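Local coordinates for stress response kinase A (Escherichia coli, PDB 1ZYL), which phosphorylates itself and other proteins on serine and threonine using ATP, and probably counters stress linked to reactive oxygen species, at residues A[111-125]-A[204-216]. Residues are numbered along the deposited sequence; the frame is centred on the assembly and turned at random.
Sequences GRQFEADNIDQMEAV and AGNILWRDGPMFV
A small three-stranded antiparallel sheet in the C-terminal lobe of the kinase takes one of its edge strands from Arg112 and Gln113, which pair with Trp209 and Leu208 on the first strand of the hairpin 207-215 that follows the catalytic loop. Arg112 and Trp209 bond reciprocally: Arg112 N donates to Trp209 O at 3.0 Å, and the return bond from Trp209 N to Arg112 O is straighter, at 168°. With its CG anti to the backbone N (chi1 179°), Trp209 swings its indole toward helix 119-136, where the extended Gln121 side chain lies along one face. Gln121 CG makes a CH-pi contact 3.4 Å from the centroid of the six-membered ring, and the amide continues over the indole, stacked 24° from its plane. Gly212 N lies over the centre of the opposite face, while Ala124 CB meets the ring edge at Trp209 CZ3. Cutting the indole back to an alanine here would probably open a gap between turn and helix and leave Gln121 without the flat surface it lies on. Deeper in, the Phe114 ring packs on Ile207, with Phe114 CG 3.3 Å from Ile207 CG2. Val125 divides its methyls, CG2 resting 3.4 Å from Pro213 CB and CG1 reaching the edge of Phe215. Just before the hairpin sits Asn206, inferred to bind magnesium; catalytic loop and following hairpin are characteristic of the protein kinase-like fold shared with aminoglycoside phosphotransferases.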
loop_
_atom_site.group_PDB
_atom_site.type_symbol
_atom_site.label_atom_id
_atom_site.label_comp_id
_atom_site.label_asym_id
_atom_site.label_seq_id
_atom_site.Cartn_x
_atom_site.Cartn_y
_atom_site.Cartn_z
ATOM N N GLY A 111 0.905 -7.971 18.587
ATOM C CA GLY A 111 1.855 -8.886 17.972
ATOM C C GLY A 111 3.225 -8.285 17.692
ATOM O O GLY A 111 3.396 -7.065 17.715
ATOM N N ARG A 112 4.204 -9.144 17.415
ATOM C CA ARG A 112 5.565 -8.694 17.143
ATOM C C ARG A 112 5.820 -8.300 15.695
ATOM O O ARG A 112 4.924 -8.323 14.850
ATOM C CB ARG A 112 6.583 -9.772 17.547
ATOM C CG ARG A 112 6.855 -9.879 19.044
ATOM C CD ARG A 112 5.673 -10.463 19.807
ATOM N NE ARG A 112 5.431 -11.860 19.459
ATOM C CZ ARG A 112 4.439 -12.594 19.952
ATOM N NH1 ARG A 112 3.586 -12.065 20.819
ATOM N NH2 ARG A 112 4.298 -13.858 19.573
ATOM N N GLN A 113 7.074 -7.949 15.425
ATOM C CA GLN A 113 7.514 -7.536 14.101
ATOM C C GLN A 113 7.833 -8.741 13.221
ATOM O O GLN A 113 8.664 -9.575 13.572
ATOM C CB GLN A 113 8.753 -6.641 14.232
ATOM C CG GLN A 113 8.493 -5.319 14.958
ATOM C CD GLN A 113 9.369 -5.116 16.193
ATOM O OE1 GLN A 113 9.243 -5.834 17.198
ATOM N NE2 GLN A 113 10.261 -4.131 16.123
ATOM N N PHE A 114 7.162 -8.826 12.077
ATOM C CA PHE A 114 7.373 -9.926 11.143
ATOM C C PHE A 114 8.793 -9.907 10.599
ATOM O O PHE A 114 9.283 -8.866 10.158
ATOM C CB PHE A 114 6.356 -9.852 9.993
ATOM C CG PHE A 114 6.716 -10.699 8.798
ATOM C CD1 PHE A 114 7.535 -10.191 7.788
ATOM C CD2 PHE A 114 6.265 -12.012 8.697
ATOM C CE1 PHE A 114 7.896 -10.986 6.701
ATOM C CE2 PHE A 114 6.625 -12.814 7.612
ATOM C CZ PHE A 114 7.440 -12.304 6.613
ATOM N N GLU A 115 9.436 -11.073 10.629
ATOM C CA GLU A 115 10.810 -11.229 10.162
ATOM C C GLU A 115 10.894 -11.862 8.771
ATOM O O GLU A 115 10.762 -13.077 8.621
ATOM C CB GLU A 115 11.584 -12.084 11.163
ATOM C CG GLU A 115 11.436 -11.619 12.600
ATOM C CD GLU A 115 12.040 -12.595 13.590
ATOM O OE1 GLU A 115 11.993 -12.317 14.808
ATOM O OE2 GLU A 115 12.559 -13.643 13.150
ATOM N N ALA A 116 11.129 -11.031 7.760
ATOM C CA ALA A 116 11.230 -11.502 6.382
ATOM C C ALA A 116 12.426 -12.432 6.227
ATOM O O ALA A 116 12.559 -13.142 5.226
ATOM C CB ALA A 116 11.363 -10.314 5.432
ATOM N N ASP A 117 13.297 -12.418 7.228
ATOM C CA ASP A 117 14.480 -13.256 7.223
ATOM C C ASP A 117 14.084 -14.720 7.333
ATOM O O ASP A 117 14.406 -15.532 6.467
ATOM C CB ASP A 117 15.386 -12.878 8.393
ATOM C CG ASP A 117 16.659 -12.196 7.947
ATOM O OD1 ASP A 117 17.431 -11.743 8.819
ATOM O OD2 ASP A 117 16.892 -12.117 6.724
ATOM N N ASN A 118 13.379 -15.047 8.411
ATOM C CA ASN A 118 12.948 -16.414 8.657
ATOM C C ASN A 118 12.143 -16.948 7.487
ATOM O O ASN A 118 11.017 -16.516 7.249
ATOM C CB ASN A 118 12.117 -16.476 9.935
ATOM C CG ASN A 118 11.551 -17.852 10.187
ATOM O OD1 ASN A 118 10.740 -18.343 9.407
ATOM N ND2 ASN A 118 11.979 -18.488 11.276
ATOM N N ILE A 119 12.729 -17.893 6.760
ATOM C CA ILE A 119 12.081 -18.490 5.599
ATOM C C ILE A 119 10.774 -19.190 5.967
ATOM O O ILE A 119 9.895 -19.358 5.121
ATOM C CB ILE A 119 13.000 -19.516 4.914
ATOM C CG1 ILE A 119 14.385 -18.903 4.683
ATOM C CG2 ILE A 119 12.392 -19.941 3.586
ATOM C CD1 ILE A 119 15.443 -19.904 4.232
ATOM N N ASP A 120 10.646 -19.602 7.224
ATOM C CA ASP A 120 9.438 -20.286 7.672
ATOM C C ASP A 120 8.255 -19.319 7.717
ATOM O O ASP A 120 7.167 -19.636 7.231
ATOM C CB ASP A 120 9.660 -20.909 9.055
ATOM C CG ASP A 120 9.235 -22.371 9.115
ATOM O OD1 ASP A 120 9.852 -23.200 8.405
ATOM O OD2 ASP A 120 8.286 -22.689 9.868
ATOM N N GLN A 121 8.465 -18.142 8.302
ATOM C CA GLN A 121 7.406 -17.142 8.381
ATOM C C GLN A 121 7.027 -16.710 6.970
ATOM O O GLN A 121 5.876 -16.376 6.690
ATOM C CB GLN A 121 7.873 -15.934 9.193
ATOM C CG GLN A 121 8.032 -16.219 10.678
ATOM C CD GLN A 121 8.306 -14.970 11.497
ATOM O OE1 GLN A 121 8.262 -15.007 12.722
ATOM N NE2 GLN A 121 8.593 -13.859 10.824
ATOM N N MET A 122 8.017 -16.731 6.085
ATOM C CA MET A 122 7.829 -16.373 4.686
ATOM C C MET A 122 6.789 -17.316 4.101
ATOM O O MET A 122 5.854 -16.884 3.444
ATOM C CB MET A 122 9.143 -16.538 3.924
ATOM C CG MET A 122 9.220 -15.770 2.626
ATOM S SD MET A 122 9.805 -14.105 2.915
ATOM C CE MET A 122 11.588 -14.376 2.974
ATOM N N GLU A 123 6.966 -18.610 4.349
ATOM C CA GLU A 123 6.044 -19.621 3.849
ATOM C C GLU A 123 4.645 -19.435 4.403
ATOM O O GLU A 123 3.671 -19.526 3.660
ATOM C CB GLU A 123 6.538 -21.025 4.196
ATOM C CG GLU A 123 7.731 -21.481 3.385
ATOM C CD GLU A 123 8.020 -22.959 3.565
ATOM O OE1 GLU A 123 8.234 -23.385 4.721
ATOM O OE2 GLU A 123 8.033 -23.694 2.551
ATOM N N ALA A 124 4.547 -19.185 5.708
ATOM C CA ALA A 124 3.252 -18.974 6.356
ATOM C C ALA A 124 2.563 -17.766 5.732
ATOM O O ALA A 124 1.350 -17.775 5.526
ATOM C CB ALA A 124 3.434 -18.752 7.849
ATOM N N VAL A 125 3.344 -16.727 5.440
ATOM C CA VAL A 125 2.809 -15.512 4.825
ATOM C C VAL A 125 2.431 -15.793 3.378
ATOM O O VAL A 125 1.375 -15.392 2.920
ATOM C CB VAL A 125 3.841 -14.335 4.893
ATOM C CG1 VAL A 125 3.506 -13.267 3.874
ATOM C CG2 VAL A 125 3.821 -13.712 6.273
ATOM N N ALA A 204 6.777 -6.370 4.308
ATOM C CA ALA A 204 7.058 -6.560 5.723
ATOM C C ALA A 204 6.362 -5.562 6.651
ATOM O O ALA A 204 5.672 -5.947 7.597
ATOM C CB ALA A 204 8.557 -6.518 5.950
ATOM N N GLY A 205 6.539 -4.278 6.380
ATOM C CA GLY A 205 5.935 -3.270 7.232
ATOM C C GLY A 205 4.495 -3.480 7.668
ATOM O O GLY A 205 4.171 -3.299 8.841
ATOM N N ASN A 206 3.631 -3.851 6.728
ATOM C CA ASN A 206 2.217 -4.054 7.025
ATOM C C ASN A 206 1.866 -5.484 7.411
ATOM O O ASN A 206 0.739 -5.932 7.215
ATOM C CB ASN A 206 1.359 -3.635 5.831
ATOM C CG ASN A 206 1.465 -2.163 5.532
ATOM O OD1 ASN A 206 1.232 -1.331 6.405
ATOM N ND2 ASN A 206 1.816 -1.828 4.293
ATOM N N ILE A 207 2.825 -6.207 7.956
ATOM C CA ILE A 207 2.535 -7.562 8.366
ATOM C C ILE A 207 3.098 -7.772 9.786
ATOM O O ILE A 207 4.236 -7.402 10.082
ATOM C CB ILE A 207 3.094 -8.581 7.310
ATOM C CG1 ILE A 207 2.526 -9.969 7.552
ATOM C CG2 ILE A 207 4.596 -8.646 7.374
ATOM C CD1 ILE A 207 3.059 -10.646 8.786
ATOM N N LEU A 208 2.264 -8.323 10.665
ATOM C CA LEU A 208 2.632 -8.582 12.056
ATOM C C LEU A 208 2.673 -10.076 12.340
ATOM O O LEU A 208 2.072 -10.872 11.616
ATOM C CB LEU A 208 1.615 -7.943 12.991
ATOM C CG LEU A 208 1.600 -6.426 13.027
ATOM C CD1 LEU A 208 0.287 -5.962 13.609
ATOM C CD2 LEU A 208 2.777 -5.925 13.841
ATOM N N TRP A 209 3.352 -10.458 13.413
ATOM C CA TRP A 209 3.452 -11.869 13.741
ATOM C C TRP A 209 3.325 -12.207 15.221
ATOM O O TRP A 209 4.148 -11.811 16.045
ATOM C CB TRP A 209 4.770 -12.427 13.190
ATOM C CG TRP A 209 4.999 -13.879 13.476
ATOM C CD1 TRP A 209 5.337 -14.436 14.673
ATOM C CD2 TRP A 209 4.882 -14.962 12.549
ATOM N NE1 TRP A 209 5.437 -15.796 14.553
ATOM C CE2 TRP A 209 5.164 -16.149 13.259
ATOM C CE3 TRP A 209 4.568 -15.046 11.185
ATOM C CZ2 TRP A 209 5.141 -17.407 12.655
ATOM C CZ3 TRP A 209 4.546 -16.294 10.584
ATOM C CH2 TRP A 209 4.831 -17.459 11.319
ATOM N N ARG A 210 2.267 -12.940 15.538
ATOM C CA ARG A 210 2.004 -13.415 16.888
ATOM C C ARG A 210 1.599 -14.855 16.590
ATOM O O ARG A 210 0.413 -15.159 16.428
ATOM C CB ARG A 210 0.839 -12.662 17.528
ATOM C CG ARG A 210 0.955 -12.541 19.047
ATOM C CD ARG A 210 -0.401 -12.525 19.761
ATOM N NE ARG A 210 -1.350 -11.556 19.216
ATOM C CZ ARG A 210 -2.100 -11.759 18.135
ATOM N NH1 ARG A 210 -2.934 -10.816 17.718
ATOM N NH2 ARG A 210 -2.024 -12.906 17.470
ATOM N N ASP A 211 2.604 -15.725 16.492
ATOM C CA ASP A 211 2.396 -17.127 16.146
ATOM C C ASP A 211 1.406 -17.216 14.985
ATOM O O ASP A 211 0.272 -17.692 15.114
ATOM C CB ASP A 211 1.938 -17.920 17.368
ATOM C CG ASP A 211 3.095 -18.256 18.295
ATOM O OD1 ASP A 211 3.976 -19.040 17.884
ATOM O OD2 ASP A 211 3.136 -17.727 19.425
ATOM N N GLY A 212 1.888 -16.727 13.843
ATOM C CA GLY A 212 1.119 -16.689 12.615
ATOM C C GLY A 212 1.200 -15.291 12.029
ATOM O O GLY A 212 1.394 -14.324 12.767
ATOM N N PRO A 213 1.096 -15.149 10.702
ATOM C CA PRO A 213 1.164 -13.804 10.129
ATOM C C PRO A 213 -0.188 -13.148 10.299
ATOM O O PRO A 213 -1.203 -13.830 10.424
ATOM C CB PRO A 213 1.469 -14.060 8.655
ATOM C CG PRO A 213 2.126 -15.394 8.655
ATOM C CD PRO A 213 1.300 -16.162 9.657
ATOM N N MET A 214 -0.195 -11.826 10.313
ATOM C CA MET A 214 -1.434 -11.075 10.432
ATOM C C MET A 214 -1.265 -9.849 9.567
ATOM O O MET A 214 -0.427 -8.999 9.859
ATOM C CB MET A 214 -1.682 -10.645 11.873
ATOM C CG MET A 214 -1.837 -11.790 12.841
ATOM S SD MET A 214 -2.066 -11.163 14.496
ATOM C CE MET A 214 -0.462 -10.405 14.786
ATOM N N PHE A 215 -2.043 -9.762 8.496
ATOM C CA PHE A 215 -1.946 -8.620 7.610
ATOM C C PHE A 215 -2.757 -7.450 8.131
ATOM O O PHE A 215 -3.901 -7.604 8.569
ATOM C CB PHE A 215 -2.388 -9.014 6.200
ATOM C CG PHE A 215 -1.615 -10.161 5.651
ATOM C CD1 PHE A 215 -1.986 -11.465 5.945
ATOM C CD2 PHE A 215 -0.444 -9.942 4.938
ATOM C CE1 PHE A 215 -1.196 -12.533 5.545
ATOM C CE2 PHE A 215 0.353 -11.003 4.534
ATOM C CZ PHE A 215 -0.022 -12.298 4.838
ATOM N N VAL A 216 -2.148 -6.274 8.104
ATOM C CA VAL A 216 -2.827 -5.085 8.574
ATOM C C VAL A 216 -2.805 -4.012 7.507
ATOM O O VAL A 216 -1.888 -3.959 6.680
ATOM C CB VAL A 216 -2.164 -4.515 9.856
ATOM C CG1 VAL A 216 -2.362 -5.473 11.003
ATOM C CG2 VAL A 216 -0.681 -4.281 9.626
#